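Local coordinates for protein farnesyltransferase, putative (Trypanosoma cruzi, PDB 3WCA) that probably catalyses the magnesium-dependent condensation of two farnesyl diphosphate molecules to squalene, with NADPH or NADH as reductant, at residues 30-35 and 53-58; 65-70 and 83-88; 71-76 and 100-105; 287-292 and 330-335. The protein carries 1 engineered substitution. All blocks are in the same frame, centred on the assembly; numbering follows the deposited sequence.

Overall arrangement
Three of the four contacts share helix 51-72 and follow it toward its magnesium-binding end. Contact 1 packs helix 26-38 on its beginning, with the side chain of L35 about 7 Å from the bound thiodiphosphate analogue. Contact 2 lies 19 Å further on, centre to centre, and includes D68; contact 3, 11 Å from contact 2, includes E71 and D72, which complete the metal site. Contacts 2 and 3 touch: CG2 of T69 is 3.7 Å from CA of G103, and their segments alternate along the chain. Contact 4 (287-292 with 330-335) lies across the chain's centre from contacts 2 and 3, with centres 34 and 35 Å away.

Contact 1. Residues 30-35 and 53-58; sequences FCYDIL and MRDAVC
Y32 and C58 bring the two backbones nearest, their CA atoms 6.9 Å apart, where helix 26-38 packs on the beginning of helix 51-72 in the all-helical fold of the squalene/phytoene synthase family. The axes of the short segments come no closer than 10.6 Å and cross at 59°, a spacing that Y32 bridges with its full length. With CG anti to the carbonyl carbon (chi1 -79°), its ring extends toward 53-58. The sulfur of C58 lies over one ring face, 4.0 Å from SG to the Y32 ring centroid and displaced toward the rim, a cysteine sulfur-aromatic contact, while C58 CB meets Y32 CE1 at 3.6 Å. The same SG also meets CB of C31 and, at 3.9 Å, CD2 of L35, so three side chains of 30-35 touch it. L35 and C31 reach further residues of helix 51-72, Y61 and L62 among them. At the phenol end, Y32 OH touches CG of R54, whose NH1 bonds to the carbonyl of L49. Ring and D55 carboxylate are turned 63° apart; D55 OD1 lies at the ring edge, in its plane, yet Y32 OH donates to it at 2.7 Å from above the carboxylate plane.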
loop_
_atom_site.group_PDB
_atom_site.type_symbol
_atom_site.label_atom_id
_atom_site.label_comp_id
_atom_site.label_asym_id
_atom_site.label_seq_id
_atom_site.Cartn_x
_atom_site.Cartn_y
_atom_site.Cartn_z
ATOM N N PHE A 30 12.357 8.325 -18.737
ATOM C CA PHE A 30 11.758 7.025 -18.978
ATOM C C PHE A 30 11.138 6.561 -17.668
ATOM O O PHE A 30 10.004 6.078 -17.632
ATOM C CB PHE A 30 12.814 6.013 -19.413
ATOM C CG PHE A 30 12.318 4.591 -19.411
ATOM C CD1 PHE A 30 11.679 4.060 -20.525
ATOM C CD2 PHE A 30 12.453 3.798 -18.273
ATOM C CE1 PHE A 30 11.182 2.763 -20.506
ATOM C CE2 PHE A 30 11.958 2.500 -18.243
ATOM C CZ PHE A 30 11.323 1.980 -19.356
ATOM N N CYS A 31 11.902 6.700 -16.590
ATOM C CA CYS A 31 11.437 6.303 -15.268
ATOM C C CYS A 31 10.074 6.913 -14.955
ATOM O O CYS A 31 9.136 6.206 -14.590
ATOM C CB CYS A 31 12.450 6.728 -14.205
ATOM S SG CYS A 31 13.927 5.690 -14.122
ATOM N N TYR A 32 9.972 8.229 -15.100
ATOM C CA TYR A 32 8.723 8.920 -14.829
ATOM C C TYR A 32 7.656 8.525 -15.834
ATOM O O TYR A 32 6.467 8.542 -15.521
ATOM C CB TYR A 32 8.944 10.434 -14.845
ATOM C CG TYR A 32 9.555 10.974 -13.569
ATOM C CD1 TYR A 32 8.833 10.983 -12.374
ATOM C CD2 TYR A 32 10.856 11.472 -13.553
ATOM C CE1 TYR A 32 9.392 11.471 -11.195
ATOM C CE2 TYR A 32 11.423 11.965 -12.377
ATOM C CZ TYR A 32 10.688 11.961 -11.204
ATOM O OH TYR A 32 11.253 12.449 -10.048
ATOM N N ASP A 33 8.080 8.161 -17.040
ATOM C CA ASP A 33 7.145 7.743 -18.077
ATOM C C ASP A 33 6.616 6.346 -17.799
ATOM O O ASP A 33 5.433 6.069 -17.992
ATOM C CB ASP A 33 7.820 7.761 -19.446
ATOM C CG ASP A 33 7.637 9.074 -20.171
ATOM O OD1 ASP A 33 7.748 10.141 -19.523
ATOM O OD2 ASP A 33 7.391 9.040 -21.397
ATOM N N ILE A 34 7.488 5.455 -17.345
ATOM C CA ILE A 34 7.043 4.104 -17.070
ATOM C C ILE A 34 6.193 4.150 -15.806
ATOM O O ILE A 34 5.205 3.437 -15.685
ATOM C CB ILE A 34 8.253 3.133 -16.921
ATOM C CG1 ILE A 34 7.789 1.695 -17.142
ATOM C CG2 ILE A 34 8.900 3.277 -15.569
ATOM C CD1 ILE A 34 7.428 1.393 -18.590
ATOM N N LEU A 35 6.570 5.021 -14.876
ATOM C CA LEU A 35 5.834 5.181 -13.629
ATOM C C LEU A 35 4.380 5.535 -13.923
ATOM O O LEU A 35 3.455 4.978 -13.337
ATOM C CB LEU A 35 6.461 6.297 -12.799
ATOM C CG LEU A 35 5.646 6.748 -11.591
ATOM C CD1 LEU A 35 5.568 5.613 -10.603
ATOM C CD2 LEU A 35 6.278 7.966 -10.954
ATOM N N MET A 53 13.937 14.732 -4.070
ATOM C CA MET A 53 13.300 13.670 -3.308
ATOM C C MET A 53 12.473 12.838 -4.276
ATOM O O MET A 53 12.421 11.613 -4.184
ATOM C CB MET A 53 12.379 14.289 -2.248
ATOM C CG MET A 53 11.533 13.307 -1.456
ATOM S SD MET A 53 12.482 12.462 -0.198
ATOM C CE MET A 53 12.136 13.509 1.219
ATOM N N ARG A 54 11.843 13.525 -5.221
ATOM C CA ARG A 54 10.978 12.893 -6.194
ATOM C C ARG A 54 11.687 11.877 -7.066
ATOM O O ARG A 54 11.130 10.817 -7.371
ATOM C CB ARG A 54 10.311 13.962 -7.059
ATOM C CG ARG A 54 9.042 13.494 -7.720
ATOM C CD ARG A 54 8.180 14.672 -8.110
ATOM N NE ARG A 54 8.658 15.317 -9.319
ATOM C CZ ARG A 54 8.548 16.618 -9.568
ATOM N NH1 ARG A 54 7.978 17.428 -8.690
ATOM N NH2 ARG A 54 9.014 17.106 -10.707
ATOM N N ASP A 55 12.910 12.203 -7.480
ATOM C CA ASP A 55 13.684 11.293 -8.316
ATOM C C ASP A 55 13.997 10.038 -7.521
ATOM O O ASP A 55 13.850 8.931 -8.020
ATOM C CB ASP A 55 15.004 11.932 -8.772
ATOM C CG ASP A 55 14.797 13.111 -9.710
ATOM O OD1 ASP A 55 13.867 13.059 -10.542
ATOM O OD2 ASP A 55 15.580 14.082 -9.621
ATOM N N ALA A 56 14.434 10.223 -6.278
ATOM C CA ALA A 56 14.779 9.097 -5.423
ATOM C C ALA A 56 13.559 8.203 -5.174
ATOM O O ALA A 56 13.644 6.974 -5.270
ATOM C CB ALA A 56 15.333 9.606 -4.108
ATOM N N VAL A 57 12.427 8.821 -4.850
ATOM C CA VAL A 57 11.205 8.069 -4.597
ATOM C C VAL A 57 10.696 7.400 -5.876
ATOM O O VAL A 57 10.212 6.266 -5.838
ATOM C CB VAL A 57 10.122 8.977 -3.988
ATOM C CG1 VAL A 57 8.767 8.298 -4.028
ATOM C CG2 VAL A 57 10.489 9.300 -2.558
ATOM N N CYS A 58 10.817 8.079 -7.012
ATOM C CA CYS A 58 10.368 7.482 -8.266
ATOM C C CYS A 58 11.162 6.224 -8.632
ATOM O O CYS A 58 10.599 5.231 -9.102
ATOM C CB CYS A 58 10.478 8.478 -9.411
ATOM S SG CYS A 58 10.194 7.710 -10.998
#

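Contact 2. Residues 65-70 and 83-88; sequences RALDTV and RELPKF
L67, V70, L85 and F88 form an apolar layer behind the first aspartate-rich motif of this squalene synthase, the DxxED sequence on helix 51-72 whose D68 binds magnesium together with E71 and D72. D68 leaves the backbone facing away from 83-88, so metal ligand and apolar layer occupy different faces of one helix; the L67 side chain is about 9 Å from the magnesium ion. The backbones are nearest at L67 and L85, with CA atoms 6.9 Å apart. CG of L67 stands anti to its carbonyl carbon (chi1 -70°), which carries CD2 obliquely against the F88 ring, 3.3 Å from F88 CG and equally close to CD2 of that ring. CB of A66 meets the far end of the ring, 3.3 Å from F88 CZ, also obliquely. These approaches are tight for carbon atoms, and all five touching residues are buried. Beyond the segments, the F88 ring meets that of W97 nearly at right angles, and L85 also packs on C144 and L147 of helix 126-147. One helical turn on, V70 and L85 run past each other in opposite directions. The methyl CD2 of L85 serves both leucine and valine, lying 3.8 Å from CD2 of L67 and 3.8 Å from CG1 of V70.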
loop_
_atom_site.group_PDB
_atom_site.type_symbol
_atom_site.label_atom_id
_atom_site.label_comp_id
_atom_site.label_asym_id
_atom_site.label_seq_id
_atom_site.Cartn_x
_atom_site.Cartn_y
_atom_site.Cartn_z
ATOM N N ARG A 65 8.549 -2.098 -7.934
ATOM C CA ARG A 65 7.545 -2.442 -8.920
ATOM C C ARG A 65 8.065 -3.587 -9.779
ATOM O O ARG A 65 7.299 -4.444 -10.225
ATOM C CB ARG A 65 7.244 -1.234 -9.793
ATOM C CG ARG A 65 6.164 -1.493 -10.799
ATOM C CD ARG A 65 4.879 -1.925 -10.117
ATOM N NE ARG A 65 3.878 -2.267 -11.117
ATOM C CZ ARG A 65 2.590 -2.435 -10.859
ATOM N NH1 ARG A 65 2.134 -2.292 -9.618
ATOM N NH2 ARG A 65 1.759 -2.733 -11.850
ATOM N N ALA A 66 9.367 -3.585 -10.031
ATOM C CA ALA A 66 9.979 -4.657 -10.803
ATOM C C ALA A 66 9.826 -5.952 -9.991
ATOM O O ALA A 66 9.382 -6.970 -10.525
ATOM C CB ALA A 66 11.458 -4.352 -11.051
ATOM N N LEU A 67 10.178 -5.909 -8.703
ATOM C CA LEU A 67 10.046 -7.091 -7.843
ATOM C C LEU A 67 8.629 -7.630 -7.909
ATOM O O LEU A 67 8.407 -8.839 -8.079
ATOM C CB LEU A 67 10.327 -6.763 -6.376
ATOM C CG LEU A 67 11.741 -6.438 -5.920
ATOM C CD1 LEU A 67 11.736 -6.201 -4.412
ATOM C CD2 LEU A 67 12.661 -7.582 -6.295
ATOM N N ASP A 68 7.672 -6.723 -7.738
ATOM C CA ASP A 68 6.272 -7.095 -7.750
ATOM C C ASP A 68 5.904 -7.813 -9.038
ATOM O O ASP A 68 5.140 -8.776 -9.027
ATOM C CB ASP A 68 5.392 -5.858 -7.587
ATOM C CG ASP A 68 3.933 -6.207 -7.508
ATOM O OD1 ASP A 68 3.533 -6.828 -6.502
ATOM O OD2 ASP A 68 3.189 -5.880 -8.456
ATOM N N THR A 69 6.452 -7.336 -10.149
ATOM C CA THR A 69 6.175 -7.923 -11.448
ATOM C C THR A 69 6.650 -9.381 -11.518
ATOM O O THR A 69 6.005 -10.222 -12.148
ATOM C CB THR A 69 6.829 -7.082 -12.564
ATOM O OG1 THR A 69 6.233 -5.780 -12.573
ATOM C CG2 THR A 69 6.626 -7.721 -13.919
ATOM N N VAL A 70 7.772 -9.686 -10.871
ATOM C CA VAL A 70 8.266 -11.059 -10.868
ATOM C C VAL A 70 7.381 -11.914 -9.946
ATOM O O VAL A 70 6.953 -13.010 -10.312
ATOM C CB VAL A 70 9.735 -11.132 -10.386
ATOM C CG1 VAL A 70 10.177 -12.591 -10.272
ATOM C CG2 VAL A 70 10.637 -10.389 -11.358
ATOM N N ARG A 83 14.841 -17.964 -7.182
ATOM C CA ARG A 83 16.206 -17.850 -7.670
ATOM C C ARG A 83 16.584 -16.391 -7.958
ATOM O O ARG A 83 17.572 -15.877 -7.438
ATOM C CB ARG A 83 16.358 -18.683 -8.951
ATOM C CG ARG A 83 17.767 -18.730 -9.540
ATOM C CD ARG A 83 17.729 -19.238 -10.983
ATOM N NE ARG A 83 17.016 -20.512 -11.101
ATOM C CZ ARG A 83 16.149 -20.801 -12.068
ATOM N NH1 ARG A 83 15.874 -19.907 -13.011
ATOM N NH2 ARG A 83 15.546 -21.981 -12.090
ATOM N N GLU A 84 15.776 -15.730 -8.781
ATOM C CA GLU A 84 16.031 -14.350 -9.189
ATOM C C GLU A 84 15.799 -13.242 -8.149
ATOM O O GLU A 84 16.611 -12.325 -8.024
ATOM C CB GLU A 84 15.205 -14.037 -10.443
ATOM C CG GLU A 84 15.521 -14.902 -11.666
ATOM C CD GLU A 84 16.917 -14.664 -12.231
ATOM O OE1 GLU A 84 17.391 -13.506 -12.207
ATOM O OE2 GLU A 84 17.533 -15.634 -12.720
ATOM N N LEU A 85 14.698 -13.326 -7.406
ATOM C CA LEU A 85 14.362 -12.304 -6.417
ATOM C C LEU A 85 15.430 -11.902 -5.396
ATOM O O LEU A 85 15.811 -10.731 -5.330
ATOM C CB LEU A 85 13.071 -12.698 -5.687
ATOM C CG LEU A 85 11.807 -12.640 -6.553
ATOM C CD1 LEU A 85 10.605 -13.130 -5.760
ATOM C CD2 LEU A 85 11.583 -11.202 -7.036
ATOM N N PRO A 86 15.936 -12.857 -4.593
ATOM C CA PRO A 86 16.956 -12.568 -3.573
ATOM C C PRO A 86 18.158 -11.748 -4.018
ATOM O O PRO A 86 18.776 -11.060 -3.207
ATOM C CB PRO A 86 17.356 -13.958 -3.086
ATOM C CG PRO A 86 16.075 -14.724 -3.223
ATOM C CD PRO A 86 15.617 -14.294 -4.603
ATOM N N LYS A 87 18.504 -11.820 -5.292
ATOM C CA LYS A 87 19.640 -11.047 -5.768
ATOM C C LYS A 87 19.200 -9.893 -6.659
ATOM O O LYS A 87 19.993 -9.337 -7.417
ATOM C CB LYS A 87 20.639 -11.951 -6.509
ATOM C CG LYS A 87 20.051 -12.813 -7.620
ATOM C CD LYS A 87 21.171 -13.526 -8.381
ATOM C CE LYS A 87 20.654 -14.257 -9.614
ATOM N NZ LYS A 87 19.953 -15.525 -9.283
ATOM N N PHE A 88 17.933 -9.516 -6.548
ATOM C CA PHE A 88 17.427 -8.430 -7.357
ATOM C C PHE A 88 18.139 -7.146 -6.995
ATOM O O PHE A 88 18.503 -6.374 -7.870
ATOM C CB PHE A 88 15.930 -8.244 -7.151
ATOM C CG PHE A 88 15.242 -7.628 -8.328
ATOM C CD1 PHE A 88 14.894 -8.410 -9.427
ATOM C CD2 PHE A 88 14.949 -6.269 -8.346
ATOM C CE1 PHE A 88 14.258 -7.844 -10.531
ATOM C CE2 PHE A 88 14.315 -5.693 -9.443
ATOM C CZ PHE A 88 13.968 -6.485 -10.539
#

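Contact 3. Residues 71-76 and 100-105; sequences EDDMSI and SGVGVG
D73 and G103 meet just past the metal-binding end of helix 51-72, their CA atoms 5.7 Å apart. Leading into this point, E71 and D72 supply two of the three carboxylates of the magnesium site. E71 OE2 is hydrogen-bonded to Y160 and D72 pairs with R219, both outside these segments, and K81 of helix 78-84 bonds to the carbonyls of E71 and D73. At D73 the chain leaves the helix, and the carboxylate turns to the loop 100-105, its CG anti to the backbone N (chi1 -170°). OD2 of D73 accepts the backbone N-H of G103, N to OD2 3.1 Å, in an almost straight bond (178°) that comes from above the carboxylate plane. The other oxygen stays within its own segment: OD1 of D73 takes the backbone N of S75 at 2.9 Å on its anti side, an Asx turn, and OG of S75 at 2.7 Å on its syn side. Beyond S75, I76 points back to the loop and crosses V102 at about a right angle, CD1 of I76 lying 3.6 Å from V102 CG1. That same valine methyl is 3.7 Å from D73 OD2, so apolar contact and hydrogen bond are neighbours. Three donors, G103 N, S75 N and S75 OG, hold both oxygens of the D73 carboxylate and restrict its rotation. One carboxylate thus ties the helix exit to the loop; about 10 Å from the magnesium ion, it is not among the ligands D68, E71 and D72.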
loop_
_atom_site.group_PDB
_atom_site.type_symbol
_atom_site.label_atom_id
_atom_site.label_comp_id
_atom_site.label_asym_id
_atom_site.label_seq_id
_atom_site.Cartn_x
_atom_site.Cartn_y
_atom_site.Cartn_z
ATOM N N GLU A 71 7.092 -11.398 -8.758
ATOM C CA GLU A 71 6.266 -12.116 -7.800
ATOM C C GLU A 71 4.868 -12.437 -8.327
ATOM O O GLU A 71 4.328 -13.514 -8.050
ATOM C CB GLU A 71 6.136 -11.309 -6.507
ATOM C CG GLU A 71 5.115 -11.876 -5.527
ATOM C CD GLU A 71 4.711 -10.880 -4.456
ATOM O OE1 GLU A 71 4.488 -9.699 -4.798
ATOM O OE2 GLU A 71 4.597 -11.278 -3.278
ATOM N N ASP A 72 4.286 -11.512 -9.089
ATOM C CA ASP A 72 2.932 -11.698 -9.607
ATOM C C ASP A 72 2.760 -12.457 -10.915
ATOM O O ASP A 72 1.641 -12.835 -11.258
ATOM C CB ASP A 72 2.217 -10.342 -9.717
ATOM C CG ASP A 72 1.953 -9.714 -8.357
ATOM O OD1 ASP A 72 1.582 -10.459 -7.424
ATOM O OD2 ASP A 72 2.106 -8.480 -8.218
ATOM N N ASP A 73 3.837 -12.681 -11.658
ATOM C CA ASP A 73 3.693 -13.412 -12.908
ATOM C C ASP A 73 3.475 -14.882 -12.568
ATOM O O ASP A 73 4.409 -15.576 -12.178
ATOM C CB ASP A 73 4.934 -13.271 -13.784
ATOM C CG ASP A 73 4.711 -13.823 -15.180
ATOM O OD1 ASP A 73 3.760 -14.614 -15.349
ATOM O OD2 ASP A 73 5.475 -13.478 -16.103
ATOM N N MET A 74 2.241 -15.354 -12.717
ATOM C CA MET A 74 1.919 -16.739 -12.398
ATOM C C MET A 74 2.194 -17.727 -13.528
ATOM O O MET A 74 2.013 -18.934 -13.358
ATOM C CB MET A 74 0.457 -16.841 -11.968
ATOM C CG MET A 74 0.107 -15.972 -10.764
ATOM S SD MET A 74 1.053 -16.400 -9.279
ATOM C CE MET A 74 2.279 -15.156 -9.306
ATOM N N SER A 75 2.629 -17.230 -14.681
ATOM C CA SER A 75 2.918 -18.123 -15.795
ATOM C C SER A 75 4.363 -18.620 -15.734
ATOM O O SER A 75 4.736 -19.544 -16.460
ATOM C CB SER A 75 2.654 -17.426 -17.138
ATOM O OG SER A 75 3.586 -16.393 -17.382
ATOM N N ILE A 76 5.174 -18.014 -14.867
ATOM C CA ILE A 76 6.569 -18.428 -14.724
ATOM C C ILE A 76 6.770 -19.211 -13.430
ATOM O O ILE A 76 6.184 -18.882 -12.393
ATOM C CB ILE A 76 7.543 -17.222 -14.746
ATOM C CG1 ILE A 76 7.170 -16.219 -13.657
ATOM C CG2 ILE A 76 7.521 -16.558 -16.117
ATOM C CD1 ILE A 76 8.110 -15.036 -13.582
ATOM N N SER A 100 13.927 -10.394 -19.807
ATOM C CA SER A 100 13.106 -10.436 -21.014
ATOM C C SER A 100 11.738 -11.109 -21.058
ATOM O O SER A 100 10.844 -10.611 -21.742
ATOM C CB SER A 100 13.940 -10.992 -22.170
ATOM O OG SER A 100 15.010 -10.120 -22.491
ATOM N N GLY A 101 11.545 -12.224 -20.361
ATOM C CA GLY A 101 10.246 -12.883 -20.448
ATOM C C GLY A 101 9.354 -12.872 -19.219
ATOM O O GLY A 101 8.805 -13.904 -18.830
ATOM N N VAL A 102 9.175 -11.706 -18.616
ATOM C CA VAL A 102 8.357 -11.629 -17.421
ATOM C C VAL A 102 7.437 -10.415 -17.399
ATOM O O VAL A 102 7.829 -9.318 -17.791
ATOM C CB VAL A 102 9.258 -11.607 -16.174
ATOM C CG1 VAL A 102 8.416 -11.655 -14.916
ATOM C CG2 VAL A 102 10.231 -12.778 -16.226
ATOM N N GLY A 103 6.206 -10.633 -16.950
ATOM C CA GLY A 103 5.238 -9.557 -16.852
ATOM C C GLY A 103 4.368 -9.293 -18.068
ATOM O O GLY A 103 4.612 -9.809 -19.159
ATOM N N VAL A 104 3.345 -8.472 -17.862
ATOM C CA VAL A 104 2.414 -8.095 -18.918
ATOM C C VAL A 104 2.450 -6.580 -19.141
ATOM O O VAL A 104 2.723 -5.816 -18.217
ATOM C CB VAL A 104 0.963 -8.512 -18.554
ATOM C CG1 VAL A 104 0.520 -7.812 -17.275
ATOM C CG2 VAL A 104 0.018 -8.174 -19.695
ATOM N N GLY A 105 2.184 -6.155 -20.373
ATOM C CA GLY A 105 2.167 -4.738 -20.684
ATOM C C GLY A 105 3.421 -3.968 -20.324
ATOM O O GLY A 105 4.530 -4.475 -20.464
#

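Contact 4. Residues 287-292 and 330-335; sequences AMATLS and KTYTLR
A289 and Y332 mark the tight part of this contact: their CA atoms are only 5.7 Å apart, and the A289 methyl sits over the centre of the Y332 ring. CB of A289 is 3.7 Å from the ring centroid, 12° off the normal, a CH-pi contact. Y332 CG is anti to the carbonyl carbon (chi1 -77°), which sets the ring across the neighbouring helix, one face against A289. Next to it, M288 CG slides past Y332 CB at 3.8 Å. The methionine bends at chi2 and chi3 to bring CE within 3.7 Å of T333 OG1, a hydroxyl hydrogen-bonded to the carbonyl of L329. The two segments belong to helices 274-294 and 322-338 of the all-helical squalene/phytoene synthase fold, running nearly parallel at 14° with axes 8.6 Å apart; I315 of helix 309-318 touches both A289 and Y332. At the opposite extreme, R335 is exposed: it starts out toward 287-292, but the guanidinium end leads away, and the side chain comes no closer than 4.5 Å. Between these extremes S292 CB lies 3.5 Å from Y332 O, while its OG, obliquely by the ring near CD1, donates to A289 O at 2.7 Å.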
loop_
_atom_site.group_PDB
_atom_site.type_symbol
_atom_site.label_atom_id
_atom_site.label_comp_id
_atom_site.label_asym_id
_atom_site.label_seq_id
_atom_site.Cartn_x
_atom_site.Cartn_y
_atom_site.Cartn_z
ATOM N N ALA A 287 -7.394 6.248 1.314
ATOM C CA ALA A 287 -7.623 4.919 1.859
ATOM C C ALA A 287 -8.797 4.949 2.828
ATOM O O ALA A 287 -9.648 4.060 2.804
ATOM C CB ALA A 287 -6.362 4.412 2.566
ATOM N N MET A 288 -8.852 5.975 3.672
ATOM C CA MET A 288 -9.947 6.081 4.623
ATOM C C MET A 288 -11.274 6.321 3.901
ATOM O O MET A 288 -12.316 5.843 4.354
ATOM C CB MET A 288 -9.686 7.189 5.645
ATOM C CG MET A 288 -10.746 7.269 6.750
ATOM S SD MET A 288 -10.786 5.847 7.901
ATOM C CE MET A 288 -9.449 6.280 8.895
ATOM N N ALA A 289 -11.240 7.041 2.775
ATOM C CA ALA A 289 -12.465 7.289 2.012
ATOM C C ALA A 289 -12.930 5.965 1.401
ATOM O O ALA A 289 -14.124 5.638 1.435
ATOM C CB ALA A 289 -12.229 8.330 0.901
ATOM N N THR A 290 -11.993 5.204 0.845
ATOM C CA THR A 290 -12.329 3.912 0.261
ATOM C C THR A 290 -12.879 2.980 1.353
ATOM O O THR A 290 -13.908 2.325 1.173
ATOM C CB THR A 290 -11.097 3.254 -0.353
ATOM O OG1 THR A 290 -10.618 4.061 -1.426
ATOM C CG2 THR A 290 -11.424 1.870 -0.882
ATOM N N LEU A 291 -12.183 2.941 2.485
ATOM C CA LEU A 291 -12.571 2.105 3.600
ATOM C C LEU A 291 -13.981 2.437 4.096
ATOM O O LEU A 291 -14.744 1.536 4.452
ATOM C CB LEU A 291 -11.573 2.265 4.751
ATOM C CG LEU A 291 -11.701 1.189 5.834
ATOM C CD1 LEU A 291 -11.213 -0.160 5.260
ATOM C CD2 LEU A 291 -10.908 1.593 7.072
ATOM N N SER A 292 -14.327 3.720 4.125
ATOM C CA SER A 292 -15.660 4.118 4.580
ATOM C C SER A 292 -16.712 3.664 3.575
ATOM O O SER A 292 -17.855 3.406 3.937
ATOM C CB SER A 292 -15.742 5.635 4.755
ATOM O OG SER A 292 -15.770 6.295 3.509
ATOM N N LYS A 330 -11.582 12.689 9.830
ATOM C CA LYS A 330 -12.646 12.612 10.818
ATOM C C LYS A 330 -13.966 12.441 10.067
ATOM O O LYS A 330 -14.783 11.574 10.396
ATOM C CB LYS A 330 -12.691 13.886 11.661
ATOM C CG LYS A 330 -13.656 13.792 12.836
ATOM C CD LYS A 330 -13.955 15.150 13.434
ATOM C CE LYS A 330 -13.348 15.272 14.808
ATOM N NZ LYS A 330 -11.901 14.936 14.757
ATOM N N THR A 331 -14.159 13.268 9.044
ATOM C CA THR A 331 -15.368 13.205 8.229
ATOM C C THR A 331 -15.618 11.811 7.660
ATOM O O THR A 331 -16.730 11.292 7.748
ATOM C CB THR A 331 -15.309 14.187 7.042
ATOM O OG1 THR A 331 -15.349 15.535 7.528
ATOM C CG2 THR A 331 -16.485 13.958 6.113
ATOM N N TYR A 332 -14.595 11.218 7.053
ATOM C CA TYR A 332 -14.742 9.889 6.485
ATOM C C TYR A 332 -14.906 8.837 7.573
ATOM O O TYR A 332 -15.677 7.896 7.422
ATOM C CB TYR A 332 -13.551 9.561 5.592
ATOM C CG TYR A 332 -13.636 10.251 4.252
ATOM C CD1 TYR A 332 -14.676 9.967 3.370
ATOM C CD2 TYR A 332 -12.706 11.225 3.884
ATOM C CE1 TYR A 332 -14.793 10.632 2.152
ATOM C CE2 TYR A 332 -12.812 11.903 2.672
ATOM C CZ TYR A 332 -13.851 11.604 1.812
ATOM O OH TYR A 332 -13.947 12.264 0.606
ATOM N N THR A 333 -14.185 8.996 8.673
ATOM C CA THR A 333 -14.295 8.053 9.773
ATOM C C THR A 333 -15.729 8.076 10.286
ATOM O O THR A 333 -16.295 7.032 10.611
ATOM C CB THR A 333 -13.364 8.427 10.937
ATOM O OG1 THR A 333 -12.002 8.418 10.489
ATOM C CG2 THR A 333 -13.542 7.434 12.091
ATOM N N LEU A 334 -16.312 9.268 10.366
ATOM C CA LEU A 334 -17.685 9.402 10.844
ATOM C C LEU A 334 -18.688 8.827 9.843
ATOM O O LEU A 334 -19.772 8.393 10.231
ATOM C CB LEU A 334 -18.023 10.874 11.133
ATOM C CG LEU A 334 -17.339 11.562 12.322
ATOM C CD1 LEU A 334 -17.729 13.036 12.378
ATOM C CD2 LEU A 334 -17.746 10.869 13.607
ATOM N N ARG A 335 -18.336 8.834 8.557
ATOM C CA ARG A 335 -19.222 8.282 7.534
ATOM C C ARG A 335 -19.227 6.762 7.634
ATOM O O ARG A 335 -20.248 6.116 7.382
ATOM C CB ARG A 335 -18.776 8.677 6.118
ATOM C CG ARG A 335 -19.327 10.004 5.618
ATOM C CD ARG A 335 -20.858 10.021 5.596
ATOM N NE ARG A 335 -21.433 9.172 4.553
ATOM C CZ ARG A 335 -22.736 9.063 4.311
ATOM N NH1 ARG A 335 -23.608 9.745 5.041
ATOM N NH2 ARG A 335 -23.171 8.288 3.326
#